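Local atomic coordinates of cytochrome c, putative (Shewanella oneidensis, PDB entry 1SP3), a protein that carries eight covalently bound c-type hemes and probably works as a respiratory oxidoreductase, a tetrathionate reductase. Residues E27-W41 / W83-V96. Residues are numbered along the deposited sequence; the frame is centred on the assembly and turned at random.
Sequences EEQATDMMKTSHWTW and WKDNTFDFKDKTKV. With HEC (heme c), chain F.
Trp39 enters an aromatic cluster formed with Phe88 and Phe90, which joins the short helix 37-40 to the loop 83-96 within the cytochrome c554-like, heme-carrying part of the chain. One hydrogen bond and contacts on both faces hold its indole. The bond runs from Trp39 NE1 to Phe90 O at 2.9 Å, with an N-H...O angle of 164°; the carbonyl oxygen lies almost in the indole plane, where the N-H points, so the bond probably disfavours turning of the ring. Over one face stands Val96, whose CG2 lies 4.0 Å from the centroid of the Trp39 six-membered ring, a CH-pi contact. The opposite face receives, over the five-membered ring, the edge of Phe90, an edge-to-face pair with planes at 79°. With chi1 of Trp39 at 178°, its CG lies opposite the backbone N, and the ring extends toward the loop until CH2 comes within 3.6 Å of Phe88 CZ.

Next to this cluster, Met34 lays its chain across Lys93 at about a right angle, SD 3.5 Å from Lys93 CG. Beyond it, Lys93 NZ donates to Thr31 OG1 at 3.0 Å and makes a salt bridge with Glu27 OE2, 3.3 Å from NZ, whose hydrogen bond is weak. The Thr31 hydroxyl in turn donates to Glu27 O, so it accepts from the ammonium group while donating to the helix backbone. At the other end, Trp83 CZ3 approaches one face of Trp41, the two rings meeting obliquely.

The same short helix serves a heme: Thr36 caps its start by accepting from His38 N, and His38, opposite His143, is an axial ligand of the iron. Beside it, Ser37 OG donates to the heme propionate oxygen O1A, 2.5 Å away.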
loop_
_atom_site.group_PDB
_atom_site.type_symbol
_atom_site.label_atom_id
_atom_site.label_comp_id
_atom_site.label_asym_id
_atom_site.label_seq_id
_atom_site.Cartn_x
_atom_site.Cartn_y
_atom_site.Cartn_z
ATOM N N GLU A 27 -22.774 16.551 -8.145
ATOM C CA GLU A 27 -22.767 16.717 -6.699
ATOM C C GLU A 27 -22.958 15.444 -5.861
ATOM O O GLU A 27 -22.290 15.239 -4.819
ATOM C CB GLU A 27 -23.818 17.737 -6.276
ATOM C CG GLU A 27 -23.381 18.329 -4.944
ATOM C CD GLU A 27 -24.305 19.424 -4.407
ATOM O OE1 GLU A 27 -25.048 20.090 -5.195
ATOM O OE2 GLU A 27 -24.226 19.623 -3.175
ATOM N N GLU A 28 -23.824 14.562 -6.324
ATOM C CA GLU A 28 -23.996 13.285 -5.641
ATOM C C GLU A 28 -22.695 12.446 -5.548
ATOM O O GLU A 28 -22.309 11.957 -4.478
ATOM C CB GLU A 28 -25.124 12.440 -6.299
ATOM C CG GLU A 28 -25.891 11.684 -5.206
ATOM C CD GLU A 28 -26.843 10.577 -5.704
ATOM O OE1 GLU A 28 -27.554 10.045 -4.802
ATOM O OE2 GLU A 28 -26.868 10.203 -6.947
ATOM N N GLN A 29 -22.054 12.267 -6.686
ATOM C CA GLN A 29 -20.815 11.491 -6.782
ATOM C C GLN A 29 -19.737 12.083 -5.860
ATOM O O GLN A 29 -19.045 11.362 -5.197
ATOM C CB GLN A 29 -20.357 11.597 -8.244
ATOM C CG GLN A 29 -21.086 10.674 -9.284
ATOM C CD GLN A 29 -22.549 11.021 -9.502
ATOM O OE1 GLN A 29 -22.912 12.161 -9.544
ATOM N NE2 GLN A 29 -23.366 10.021 -9.666
ATOM N N ALA A 30 -19.599 13.410 -5.809
ATOM C CA ALA A 30 -18.640 14.051 -4.909
ATOM C C ALA A 30 -18.984 13.702 -3.469
ATOM O O ALA A 30 -18.145 13.238 -2.693
ATOM C CB ALA A 30 -18.596 15.507 -5.150
ATOM N N THR A 31 -20.240 13.894 -3.103
ATOM C CA THR A 31 -20.670 13.611 -1.761
ATOM C C THR A 31 -20.375 12.172 -1.386
ATOM O O THR A 31 -19.881 11.928 -0.289
ATOM C CB THR A 31 -22.140 13.837 -1.658
ATOM O OG1 THR A 31 -22.376 15.228 -1.897
ATOM C CG2 THR A 31 -22.593 13.632 -0.235
ATOM N N ASP A 32 -20.717 11.253 -2.297
ATOM C CA ASP A 32 -20.469 9.834 -2.075
ATOM C C ASP A 32 -18.969 9.511 -1.928
ATOM O O ASP A 32 -18.583 8.730 -1.097
ATOM C CB ASP A 32 -21.045 8.988 -3.237
ATOM C CG ASP A 32 -22.585 8.969 -3.260
ATOM O OD1 ASP A 32 -23.214 9.124 -2.155
ATOM O OD2 ASP A 32 -23.203 8.794 -4.360
ATOM N N MET A 33 -18.162 10.075 -2.784
ATOM C CA MET A 33 -16.765 9.736 -2.829
ATOM C C MET A 33 -16.129 10.243 -1.530
ATOM O O MET A 33 -15.214 9.606 -0.909
ATOM C CB MET A 33 -16.160 10.392 -4.062
ATOM C CG MET A 33 -14.943 9.631 -4.706
ATOM S SD MET A 33 -13.439 10.000 -3.710
ATOM C CE MET A 33 -13.881 11.777 -3.556
ATOM N N MET A 34 -16.621 11.386 -1.093
ATOM C CA MET A 34 -15.981 12.037 0.052
ATOM C C MET A 34 -16.256 11.278 1.355
ATOM O O MET A 34 -15.582 11.519 2.373
ATOM C CB MET A 34 -16.437 13.498 0.170
ATOM C CG MET A 34 -15.892 14.337 -0.937
ATOM S SD MET A 34 -16.824 15.832 -0.961
ATOM C CE MET A 34 -15.883 17.107 0.030
ATOM N N LYS A 35 -17.201 10.338 1.316
ATOM C CA LYS A 35 -17.396 9.517 2.473
ATOM C C LYS A 35 -16.327 8.423 2.529
ATOM O O LYS A 35 -16.329 7.697 3.517
ATOM C CB LYS A 35 -18.760 8.844 2.506
ATOM C CG LYS A 35 -19.995 9.786 2.547
ATOM C CD LYS A 35 -21.276 8.903 2.547
ATOM C CE LYS A 35 -22.567 9.695 2.285
ATOM N NZ LYS A 35 -23.610 8.754 1.703
ATOM N N THR A 36 -15.465 8.266 1.514
ATOM C CA THR A 36 -14.644 7.064 1.526
ATOM C C THR A 36 -13.248 7.276 1.858
ATOM O O THR A 36 -12.798 8.432 1.843
ATOM C CB THR A 36 -14.638 6.322 0.213
ATOM O OG1 THR A 36 -13.845 7.059 -0.710
ATOM C CG2 THR A 36 -16.081 6.121 -0.378
ATOM N N SER A 37 -12.501 6.175 2.096
ATOM C CA SER A 37 -11.072 6.352 2.424
ATOM C C SER A 37 -10.256 7.020 1.280
ATOM O O SER A 37 -9.188 7.617 1.531
ATOM C CB SER A 37 -10.422 5.063 2.884
ATOM O OG SER A 37 -10.239 4.272 1.808
ATOM N N HIS A 38 -10.725 6.931 0.039
ATOM C CA HIS A 38 -9.947 7.595 -1.050
ATOM C C HIS A 38 -9.879 9.089 -0.851
ATOM O O HIS A 38 -9.026 9.721 -1.356
ATOM C CB HIS A 38 -10.508 7.265 -2.425
ATOM C CG HIS A 38 -9.863 6.047 -3.007
ATOM N ND1 HIS A 38 -10.499 4.827 -3.064
ATOM C CD2 HIS A 38 -8.588 5.828 -3.420
ATOM C CE1 HIS A 38 -9.658 3.925 -3.552
ATOM N NE2 HIS A 38 -8.490 4.504 -3.770
ATOM N N TRP A 39 -10.868 9.641 -0.162
ATOM C CA TRP A 39 -10.895 11.052 0.149
ATOM C C TRP A 39 -10.348 11.303 1.557
ATOM O O TRP A 39 -9.560 12.183 1.705
ATOM C CB TRP A 39 -12.344 11.528 0.136
ATOM C CG TRP A 39 -12.499 12.953 0.493
ATOM C CD1 TRP A 39 -13.211 13.473 1.564
ATOM C CD2 TRP A 39 -11.986 14.097 -0.240
ATOM N NE1 TRP A 39 -13.120 14.835 1.554
ATOM C CE2 TRP A 39 -12.407 15.246 0.444
ATOM C CE3 TRP A 39 -11.200 14.255 -1.436
ATOM C CZ2 TRP A 39 -12.049 16.532 0.031
ATOM C CZ3 TRP A 39 -10.865 15.544 -1.843
ATOM C CH2 TRP A 39 -11.309 16.669 -1.112
ATOM N N THR A 40 -10.836 10.622 2.586
ATOM C CA THR A 40 -10.412 10.960 3.921
ATOM C C THR A 40 -9.027 10.425 4.297
ATOM O O THR A 40 -8.461 10.919 5.277
ATOM C CB THR A 40 -11.368 10.417 4.925
ATOM O OG1 THR A 40 -11.401 8.981 4.769
ATOM C CG2 THR A 40 -12.851 10.927 4.639
ATOM N N TRP A 41 -8.552 9.348 3.632
ATOM C CA TRP A 41 -7.313 8.677 4.063
ATOM C C TRP A 41 -7.459 8.135 5.480
ATOM O O TRP A 41 -6.473 7.984 6.257
ATOM C CB TRP A 41 -6.077 9.606 3.940
ATOM C CG TRP A 41 -5.510 9.623 2.452
ATOM C CD1 TRP A 41 -6.132 9.124 1.303
ATOM C CD2 TRP A 41 -4.293 10.217 2.016
ATOM N NE1 TRP A 41 -5.322 9.323 0.208
ATOM C CE2 TRP A 41 -4.191 9.986 0.605
ATOM C CE3 TRP A 41 -3.234 10.911 2.681
ATOM C CZ2 TRP A 41 -3.117 10.425 -0.143
ATOM C CZ3 TRP A 41 -2.163 11.340 1.909
ATOM C CH2 TRP A 41 -2.102 11.090 0.507
ATOM N N TRP A 83 -4.321 19.475 -0.400
ATOM C CA TRP A 83 -4.036 18.977 0.945
ATOM C C TRP A 83 -2.508 19.108 1.163
ATOM O O TRP A 83 -1.710 18.299 0.683
ATOM C CB TRP A 83 -4.562 17.546 1.150
ATOM C CG TRP A 83 -4.290 16.963 2.509
ATOM C CD1 TRP A 83 -3.664 17.593 3.560
ATOM C CD2 TRP A 83 -4.655 15.690 2.980
ATOM N NE1 TRP A 83 -3.596 16.766 4.646
ATOM C CE2 TRP A 83 -4.171 15.578 4.312
ATOM C CE3 TRP A 83 -5.244 14.585 2.399
ATOM C CZ2 TRP A 83 -4.314 14.429 5.061
ATOM C CZ3 TRP A 83 -5.422 13.466 3.150
ATOM C CH2 TRP A 83 -4.929 13.359 4.438
ATOM N N LYS A 84 -2.123 20.196 1.818
ATOM C CA LYS A 84 -0.699 20.548 2.015
ATOM C C LYS A 84 -0.326 20.586 3.494
ATOM O O LYS A 84 0.844 20.559 3.821
ATOM C CB LYS A 84 -0.288 21.821 1.291
ATOM C CG LYS A 84 -1.012 23.020 1.756
ATOM C CD LYS A 84 -0.490 24.335 1.123
ATOM C CE LYS A 84 -1.453 25.524 1.491
ATOM N NZ LYS A 84 -0.841 26.941 1.591
ATOM N N ASP A 85 -1.313 20.602 4.394
ATOM C CA ASP A 85 -0.983 20.454 5.773
ATOM C C ASP A 85 -2.249 20.090 6.462
ATOM O O ASP A 85 -3.240 19.694 5.823
ATOM C CB ASP A 85 -0.466 21.776 6.327
ATOM C CG ASP A 85 -1.336 22.953 5.886
ATOM O OD1 ASP A 85 -2.605 22.879 5.995
ATOM O OD2 ASP A 85 -0.821 23.958 5.368
ATOM N N ASN A 86 -2.234 20.305 7.760
ATOM C CA ASN A 86 -3.380 20.002 8.585
ATOM C C ASN A 86 -4.625 20.917 8.524
ATOM O O ASN A 86 -5.643 20.591 9.142
ATOM C CB ASN A 86 -2.927 19.805 10.046
ATOM C CG ASN A 86 -2.865 21.128 10.825
ATOM O OD1 ASN A 86 -1.885 21.864 10.715
ATOM N ND2 ASN A 86 -3.927 21.418 11.638
ATOM N N THR A 87 -4.602 21.998 7.761
ATOM C CA THR A 87 -5.778 22.872 7.679
ATOM C C THR A 87 -6.766 22.453 6.530
ATOM O O THR A 87 -7.766 23.147 6.335
ATOM C CB THR A 87 -5.316 24.298 7.407
ATOM O OG1 THR A 87 -4.665 24.330 6.108
ATOM C CG2 THR A 87 -4.190 24.626 8.321
ATOM N N PHE A 88 -6.486 21.347 5.806
ATOM C CA PHE A 88 -7.238 20.952 4.604
ATOM C C PHE A 88 -8.671 20.830 4.950
ATOM O O PHE A 88 -9.025 20.304 5.991
ATOM C CB PHE A 88 -6.715 19.658 3.966
ATOM C CG PHE A 88 -7.377 19.302 2.673
ATOM C CD1 PHE A 88 -7.176 20.110 1.510
ATOM C CD2 PHE A 88 -8.269 18.202 2.615
ATOM C CE1 PHE A 88 -7.745 19.767 0.343
ATOM C CE2 PHE A 88 -8.905 17.884 1.432
ATOM C CZ PHE A 88 -8.647 18.633 0.297
ATOM N N ASP A 89 -9.497 21.429 4.119
ATOM C CA ASP A 89 -10.913 21.374 4.325
ATOM C C ASP A 89 -11.550 20.099 3.696
ATOM O O ASP A 89 -11.888 20.115 2.544
ATOM C CB ASP A 89 -11.529 22.610 3.663
ATOM C CG ASP A 89 -13.009 22.691 3.892
ATOM O OD1 ASP A 89 -13.613 21.834 4.641
ATOM O OD2 ASP A 89 -13.646 23.552 3.326
ATOM N N PHE A 90 -11.705 19.021 4.443
ATOM C CA PHE A 90 -12.292 17.806 3.930
ATOM C C PHE A 90 -13.768 17.900 3.542
ATOM O O PHE A 90 -14.316 16.919 3.162
ATOM C CB PHE A 90 -12.043 16.603 4.875
ATOM C CG PHE A 90 -10.600 16.186 4.917
ATOM C CD1 PHE A 90 -9.711 16.760 5.851
ATOM C CD2 PHE A 90 -10.096 15.276 3.957
ATOM C CE1 PHE A 90 -8.339 16.351 5.862
ATOM C CE2 PHE A 90 -8.731 14.835 3.972
ATOM C CZ PHE A 90 -7.845 15.415 4.893
ATOM N N LYS A 91 -14.408 19.070 3.656
ATOM C CA LYS A 91 -15.833 19.200 3.354
ATOM C C LYS A 91 -16.051 20.016 2.109
ATOM O O LYS A 91 -17.176 20.171 1.610
ATOM C CB LYS A 91 -16.642 19.817 4.487
ATOM C CG LYS A 91 -16.591 19.037 5.805
ATOM C CD LYS A 91 -17.088 17.551 5.770
ATOM C CE LYS A 91 -18.378 17.193 4.902
ATOM N NZ LYS A 91 -19.666 18.064 4.889
ATOM N N ASP A 92 -14.946 20.504 1.581
ATOM C CA ASP A 92 -15.030 21.241 0.342
ATOM C C ASP A 92 -15.101 20.373 -0.945
ATOM O O ASP A 92 -14.050 19.877 -1.487
ATOM C CB ASP A 92 -13.843 22.178 0.263
ATOM C CG ASP A 92 -13.979 23.189 -0.847
ATOM O OD1 ASP A 92 -14.875 23.025 -1.767
ATOM O OD2 ASP A 92 -13.161 24.156 -0.909
ATOM N N LYS A 93 -16.310 20.319 -1.505
ATOM C CA LYS A 93 -16.562 19.518 -2.722
ATOM C C LYS A 93 -15.766 19.953 -3.928
ATOM O O LYS A 93 -15.417 19.122 -4.766
ATOM C CB LYS A 93 -18.055 19.387 -3.045
ATOM C CG LYS A 93 -18.806 18.539 -2.008
ATOM C CD LYS A 93 -20.088 19.276 -1.594
ATOM C CE LYS A 93 -20.853 18.579 -0.483
ATOM N NZ LYS A 93 -22.035 18.085 -1.183
ATOM N N THR A 94 -15.463 21.249 -4.053
ATOM C CA THR A 94 -14.647 21.640 -5.228
ATOM C C THR A 94 -13.187 21.171 -5.206
ATOM O O THR A 94 -12.448 21.363 -6.219
ATOM C CB THR A 94 -14.696 23.160 -5.498
ATOM O OG1 THR A 94 -13.978 23.788 -4.451
ATOM C CG2 THR A 94 -16.115 23.687 -5.272
ATOM N N LYS A 95 -12.767 20.581 -4.103
ATOM C CA LYS A 95 -11.394 20.044 -3.993
ATOM C C LYS A 95 -11.229 18.563 -4.315
ATOM O O LYS A 95 -10.153 18.001 -4.130
ATOM C CB LYS A 95 -10.823 20.308 -2.578
ATOM C CG LYS A 95 -10.769 21.814 -2.223
ATOM C CD LYS A 95 -10.184 22.637 -3.366
ATOM C CE LYS A 95 -10.080 24.168 -2.989
ATOM N NZ LYS A 95 -9.201 24.911 -3.972
ATOM N N VAL A 96 -12.273 17.903 -4.799
ATOM C CA VAL A 96 -12.131 16.478 -5.148
ATOM C C VAL A 96 -11.463 16.410 -6.468
ATOM O O VAL A 96 -11.679 17.293 -7.270
ATOM C CB VAL A 96 -13.500 15.823 -5.169
ATOM C CG1 VAL A 96 -13.435 14.350 -5.608
ATOM C CG2 VAL A 96 -14.101 16.006 -3.775
HETATM FE FE HEC F . -6.884 3.469 -4.368
HETATM C CHA HEC F . -6.650 2.503 -1.132
HETATM C CHB HEC F . -8.509 0.547 -5.065
HETATM C CHC HEC F . -7.637 4.667 -7.453
HETATM C CHD HEC F . -4.929 6.182 -3.664
HETATM N NA HEC F . -7.460 1.841 -3.313
HETATM C C1A HEC F . -7.219 1.614 -2.008
HETATM C C2A HEC F . -7.802 0.368 -1.597
HETATM C C3A HEC F . -8.357 -0.174 -2.680
HETATM C C4A HEC F . -8.136 0.727 -3.776
HETATM C CMA HEC F . -9.017 -1.581 -2.748
HETATM C CAA HEC F . -7.680 -0.239 -0.122
HETATM C CBA HEC F . -8.914 0.001 0.749
HETATM C CGA HEC F . -8.693 1.222 1.618
HETATM O O1A HEC F . -9.704 1.838 2.079
HETATM O O2A HEC F . -7.502 1.528 1.934
HETATM N NB HEC F . -7.882 2.718 -5.963
HETATM C C1B HEC F . -8.478 1.511 -6.049
HETATM C C2B HEC F . -8.973 1.323 -7.393
HETATM C C3B HEC F . -8.708 2.433 -8.077
HETATM C C4B HEC F . -8.046 3.350 -7.166
HETATM C CMB HEC F . -9.649 -0.022 -7.770
HETATM C CAB HEC F . -9.172 2.853 -9.510
HETATM C CBB HEC F . -10.545 2.798 -9.716
HETATM N NC HEC F . -6.399 5.078 -5.371
HETATM C C1C HEC F . -6.814 5.422 -6.668
HETATM C C2C HEC F . -6.125 6.616 -7.046
HETATM C C3C HEC F . -5.425 7.032 -5.990
HETATM C C4C HEC F . -5.551 6.095 -4.904
HETATM C CMC HEC F . -6.178 7.310 -8.433
HETATM C CAC HEC F . -4.579 8.301 -6.002
HETATM C CBC HEC F . -5.201 9.538 -6.215
HETATM N ND HEC F . -5.865 4.183 -2.706
HETATM C C1D HEC F . -5.132 5.356 -2.605
HETATM C C2D HEC F . -4.712 5.590 -1.256
HETATM C C3D HEC F . -5.317 4.481 -0.476
HETATM C C4D HEC F . -6.008 3.652 -1.451
HETATM C CMD HEC F . -3.861 6.717 -0.603
HETATM C CAD HEC F . -5.216 4.236 1.058
HETATM C CBD HEC F . -6.478 4.914 1.553
HETATM C CGD HEC F . -6.517 4.857 3.076
HETATM O O1D HEC F . -6.896 3.774 3.586
HETATM O O2D HEC F . -6.179 5.842 3.808
#